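Local coordinates for DegV family protein (Eubacterium eligens, PDB 3FDJ) that is of unknown function but, as a member of the DegV family, probably binds a fatty acid or related lipid, at residues 175-187 with 198-211. Numbering follows the deposited sequence.
Sequences VASAAEVLGISVI and AIGKCRGDKKLLVK. With NA (sodium ion), chain E; ACY (acetic acid), chain F.
The guanidinium of Arg203 has the carbonyl oxygen of Gly183 over one face, toward its rim, while an acetate, probably from the crystallisation liquor, lies at its edge. The acetate takes two bonds, its OXT from NE and its O from NH1. Arg203 NH1 also reaches Leu182 O at 3.0 Å, a bent bond (143° at the hydrogen) with that oxygen tilted from the guanidinium plane. A turn at chi3 (-85°) swings the group back across Ile184, whose CD1 lies 3.7 Å from Arg203 NE. The type II turn from Val181 to Ile184 supplies the carbonyl of Leu182 to the arginine, while Ile184 O, at its end, binds the sodium ion together with Ala179 O and Lys160 O. The turn leads into an antiparallel hairpin, in which strand 184-190 pairs with strand 196-203, an outermost strand of the mixed sheet. Ser185 and Cys202 exchange both backbone N-H...O bonds. Farther along, Ile199 and Gly200 both face Ile187 in a classic beta bulge: Ile187 O receives Ile199 N at 2.7 Å and, weakly, Gly200 N. With CG1 anti to its carbonyl carbon (chi1 -59°), Ile187 extends CD1 toward helix 205-219, meeting Leu208 CD1 at 3.7 Å and, more tightly, Lys211 CD at 3.4 Å. On the other face, Val175 CG1 of helix 173-177 packs against Ala198 CB, which also touches Val186 CG1.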
# COMPACT_ATOMS: atom_id res chain seq x y z
N VAL A 175 3.78 -12.09 17.37
CA VAL A 175 2.68 -11.36 16.77
C VAL A 175 1.94 -12.23 15.76
O VAL A 175 0.72 -12.32 15.82
CB VAL A 175 3.15 -10.02 16.15
CG1 VAL A 175 2.09 -9.45 15.19
CG2 VAL A 175 3.45 -9.02 17.28
N ALA A 176 2.68 -12.92 14.90
CA ALA A 176 2.07 -13.78 13.88
C ALA A 176 1.32 -14.96 14.48
O ALA A 176 0.32 -15.39 13.92
CB ALA A 176 3.12 -14.29 12.90
N SER A 177 1.79 -15.47 15.62
CA SER A 177 1.18 -16.67 16.22
C SER A 177 -0.28 -16.48 16.61
O SER A 177 -1.03 -17.44 16.62
CB SER A 177 1.98 -17.18 17.42
OG SER A 177 1.87 -16.28 18.50
N ALA A 178 -0.68 -15.26 16.93
CA ALA A 178 -2.07 -14.99 17.30
C ALA A 178 -3.03 -15.41 16.19
O ALA A 178 -4.10 -15.99 16.47
CB ALA A 178 -2.27 -13.52 17.61
N ALA A 179 -2.63 -15.12 14.95
CA ALA A 179 -3.49 -15.32 13.81
C ALA A 179 -3.49 -16.77 13.38
O ALA A 179 -4.25 -17.14 12.51
CB ALA A 179 -3.10 -14.38 12.63
N GLU A 180 -2.67 -17.61 14.02
CA GLU A 180 -2.67 -19.03 13.72
C GLU A 180 -3.93 -19.71 14.23
O GLU A 180 -4.27 -20.80 13.76
CB GLU A 180 -1.41 -19.72 14.28
CG GLU A 180 -0.15 -19.35 13.50
CD GLU A 180 1.16 -19.67 14.25
OE1 GLU A 180 1.15 -20.50 15.19
OE2 GLU A 180 2.20 -19.07 13.90
N VAL A 181 -4.62 -19.09 15.20
CA VAL A 181 -5.86 -19.62 15.75
C VAL A 181 -7.01 -19.29 14.79
O VAL A 181 -7.15 -18.14 14.35
CB VAL A 181 -6.15 -19.05 17.15
CG1 VAL A 181 -7.55 -19.43 17.65
CG2 VAL A 181 -5.09 -19.53 18.14
N LEU A 182 -7.82 -20.30 14.45
CA LEU A 182 -8.91 -20.11 13.46
C LEU A 182 -9.95 -19.12 13.98
O LEU A 182 -10.50 -19.29 15.07
CB LEU A 182 -9.59 -21.43 13.16
CG LEU A 182 -10.63 -21.40 12.03
CD1 LEU A 182 -9.95 -21.19 10.67
CD2 LEU A 182 -11.45 -22.66 12.04
N GLY A 183 -10.21 -18.08 13.18
CA GLY A 183 -11.16 -17.03 13.55
C GLY A 183 -10.55 -15.81 14.24
O GLY A 183 -11.28 -14.86 14.58
N ILE A 184 -9.24 -15.83 14.49
CA ILE A 184 -8.55 -14.69 15.07
C ILE A 184 -7.80 -13.93 13.99
O ILE A 184 -7.04 -14.51 13.24
CB ILE A 184 -7.54 -15.11 16.18
CG1 ILE A 184 -8.26 -15.83 17.31
CG2 ILE A 184 -6.83 -13.88 16.77
CD1 ILE A 184 -9.40 -15.01 17.93
N SER A 185 -8.02 -12.61 13.96
CA SER A 185 -7.24 -11.68 13.16
C SER A 185 -6.36 -10.81 14.02
O SER A 185 -6.67 -10.59 15.19
CB SER A 185 -8.18 -10.78 12.38
OG SER A 185 -8.96 -11.53 11.48
N VAL A 186 -5.28 -10.29 13.44
CA VAL A 186 -4.43 -9.31 14.09
C VAL A 186 -4.67 -7.97 13.45
O VAL A 186 -4.69 -7.85 12.21
CB VAL A 186 -2.95 -9.65 13.98
CG1 VAL A 186 -2.06 -8.48 14.48
CG2 VAL A 186 -2.66 -10.96 14.73
N ILE A 187 -4.89 -6.97 14.30
CA ILE A 187 -5.09 -5.60 13.86
C ILE A 187 -3.76 -4.86 13.98
O ILE A 187 -3.07 -4.94 15.01
CB ILE A 187 -6.15 -4.88 14.73
CG1 ILE A 187 -7.49 -5.61 14.65
CG2 ILE A 187 -6.33 -3.42 14.25
CD1 ILE A 187 -8.52 -5.06 15.69
N ALA A 198 1.60 -4.06 15.67
CA ALA A 198 0.38 -4.80 16.02
C ALA A 198 -0.34 -4.07 17.17
O ALA A 198 0.27 -3.70 18.16
CB ALA A 198 0.72 -6.26 16.40
N ILE A 199 -1.63 -3.83 17.00
CA ILE A 199 -2.46 -3.11 17.95
C ILE A 199 -3.17 -4.11 18.85
O ILE A 199 -3.37 -3.85 20.03
CB ILE A 199 -3.55 -2.28 17.20
CG1 ILE A 199 -2.95 -1.02 16.60
CG2 ILE A 199 -4.72 -1.95 18.15
CD1 ILE A 199 -3.93 -0.23 15.78
N GLY A 200 -3.56 -5.24 18.30
CA GLY A 200 -4.25 -6.25 19.06
C GLY A 200 -4.88 -7.32 18.20
O GLY A 200 -4.75 -7.32 17.01
N LYS A 201 -5.57 -8.25 18.84
CA LYS A 201 -6.20 -9.36 18.13
C LYS A 201 -7.68 -9.11 18.10
O LYS A 201 -8.21 -8.30 18.88
CB LYS A 201 -5.92 -10.68 18.85
CG LYS A 201 -6.75 -10.89 20.08
CD LYS A 201 -6.25 -12.01 20.91
CE LYS A 201 -7.27 -13.06 21.09
NZ LYS A 201 -6.62 -14.28 21.64
N CYS A 202 -8.37 -9.85 17.26
CA CYS A 202 -9.76 -9.64 17.12
C CYS A 202 -10.50 -10.90 16.68
O CYS A 202 -10.10 -11.53 15.71
CB CYS A 202 -9.91 -8.55 16.08
SG CYS A 202 -11.48 -7.95 16.03
N ARG A 203 -11.55 -11.29 17.40
CA ARG A 203 -12.39 -12.41 16.97
C ARG A 203 -13.69 -11.95 16.27
O ARG A 203 -14.71 -11.64 16.93
CB ARG A 203 -12.76 -13.34 18.13
CG ARG A 203 -13.60 -14.54 17.66
CD ARG A 203 -13.77 -15.67 18.69
NE ARG A 203 -12.64 -16.60 18.65
CZ ARG A 203 -12.44 -17.53 17.71
NH1 ARG A 203 -11.35 -18.29 17.77
NH2 ARG A 203 -13.31 -17.71 16.72
N GLY A 204 -13.64 -11.92 14.95
CA GLY A 204 -14.81 -11.73 14.12
C GLY A 204 -14.99 -10.32 13.61
O GLY A 204 -14.44 -9.36 14.17
N ASP A 205 -15.81 -10.20 12.57
CA ASP A 205 -16.05 -8.94 11.89
C ASP A 205 -16.65 -7.85 12.79
O ASP A 205 -16.21 -6.70 12.74
CB ASP A 205 -16.99 -9.14 10.71
CG ASP A 205 -16.42 -10.07 9.64
OD1 ASP A 205 -15.20 -10.35 9.64
OD2 ASP A 205 -17.23 -10.50 8.77
N LYS A 206 -17.66 -8.19 13.58
CA LYS A 206 -18.32 -7.15 14.37
C LYS A 206 -17.36 -6.54 15.39
O LYS A 206 -17.33 -5.32 15.57
CB LYS A 206 -19.57 -7.68 15.06
CG LYS A 206 -20.74 -7.85 14.08
CD LYS A 206 -21.99 -8.23 14.84
CE LYS A 206 -22.02 -9.71 15.08
NZ LYS A 206 -22.65 -10.39 13.91
N LYS A 207 -16.53 -7.37 16.01
CA LYS A 207 -15.55 -6.88 16.97
C LYS A 207 -14.50 -6.00 16.31
O LYS A 207 -14.09 -4.96 16.86
CB LYS A 207 -14.91 -8.04 17.71
CG LYS A 207 -15.78 -8.64 18.79
CD LYS A 207 -14.98 -9.59 19.71
CE LYS A 207 -15.89 -10.47 20.55
NZ LYS A 207 -16.53 -11.55 19.70
N LEU A 208 -14.09 -6.37 15.11
CA LEU A 208 -13.19 -5.53 14.30
C LEU A 208 -13.81 -4.15 14.03
O LEU A 208 -13.13 -3.12 14.19
CB LEU A 208 -12.79 -6.23 13.00
CG LEU A 208 -11.99 -5.37 12.00
CD1 LEU A 208 -10.64 -5.00 12.62
CD2 LEU A 208 -11.85 -6.11 10.68
N LEU A 209 -15.08 -4.11 13.64
CA LEU A 209 -15.71 -2.82 13.35
C LEU A 209 -15.66 -1.88 14.56
O LEU A 209 -15.38 -0.69 14.43
CB LEU A 209 -17.17 -2.97 12.87
CG LEU A 209 -17.43 -3.73 11.57
CD1 LEU A 209 -18.87 -3.54 11.09
CD2 LEU A 209 -16.47 -3.30 10.52
N VAL A 210 -15.91 -2.43 15.74
CA VAL A 210 -15.89 -1.63 16.97
C VAL A 210 -14.47 -1.14 17.31
O VAL A 210 -14.26 0.03 17.70
CB VAL A 210 -16.49 -2.44 18.15
CG1 VAL A 210 -16.29 -1.71 19.45
CG2 VAL A 210 -17.99 -2.73 17.89
N LYS A 211 -13.51 -2.03 17.18
CA LYS A 211 -12.12 -1.64 17.42
C LYS A 211 -11.64 -0.57 16.44
O LYS A 211 -10.96 0.36 16.82
CB LYS A 211 -11.19 -2.85 17.39
CG LYS A 211 -11.32 -3.73 18.60
CD LYS A 211 -10.29 -4.86 18.54
CE LYS A 211 -10.41 -5.85 19.70
NZ LYS A 211 -10.50 -5.23 21.05
NA NA E . -6.50 -16.41 11.95
C ACY F . -10.42 -16.60 21.09
O ACY F . -9.90 -17.41 20.28
OXT ACY F . -11.36 -15.83 20.78
CH3 ACY F . -9.87 -16.57 22.49
O HOH W 1 -4.96 -15.92 19.15
O HOH W 2 -11.61 -12.46 12.95
O HOH W 3 -8.45 -16.25 11.10
O HOH W 4 -6.38 -18.38 10.80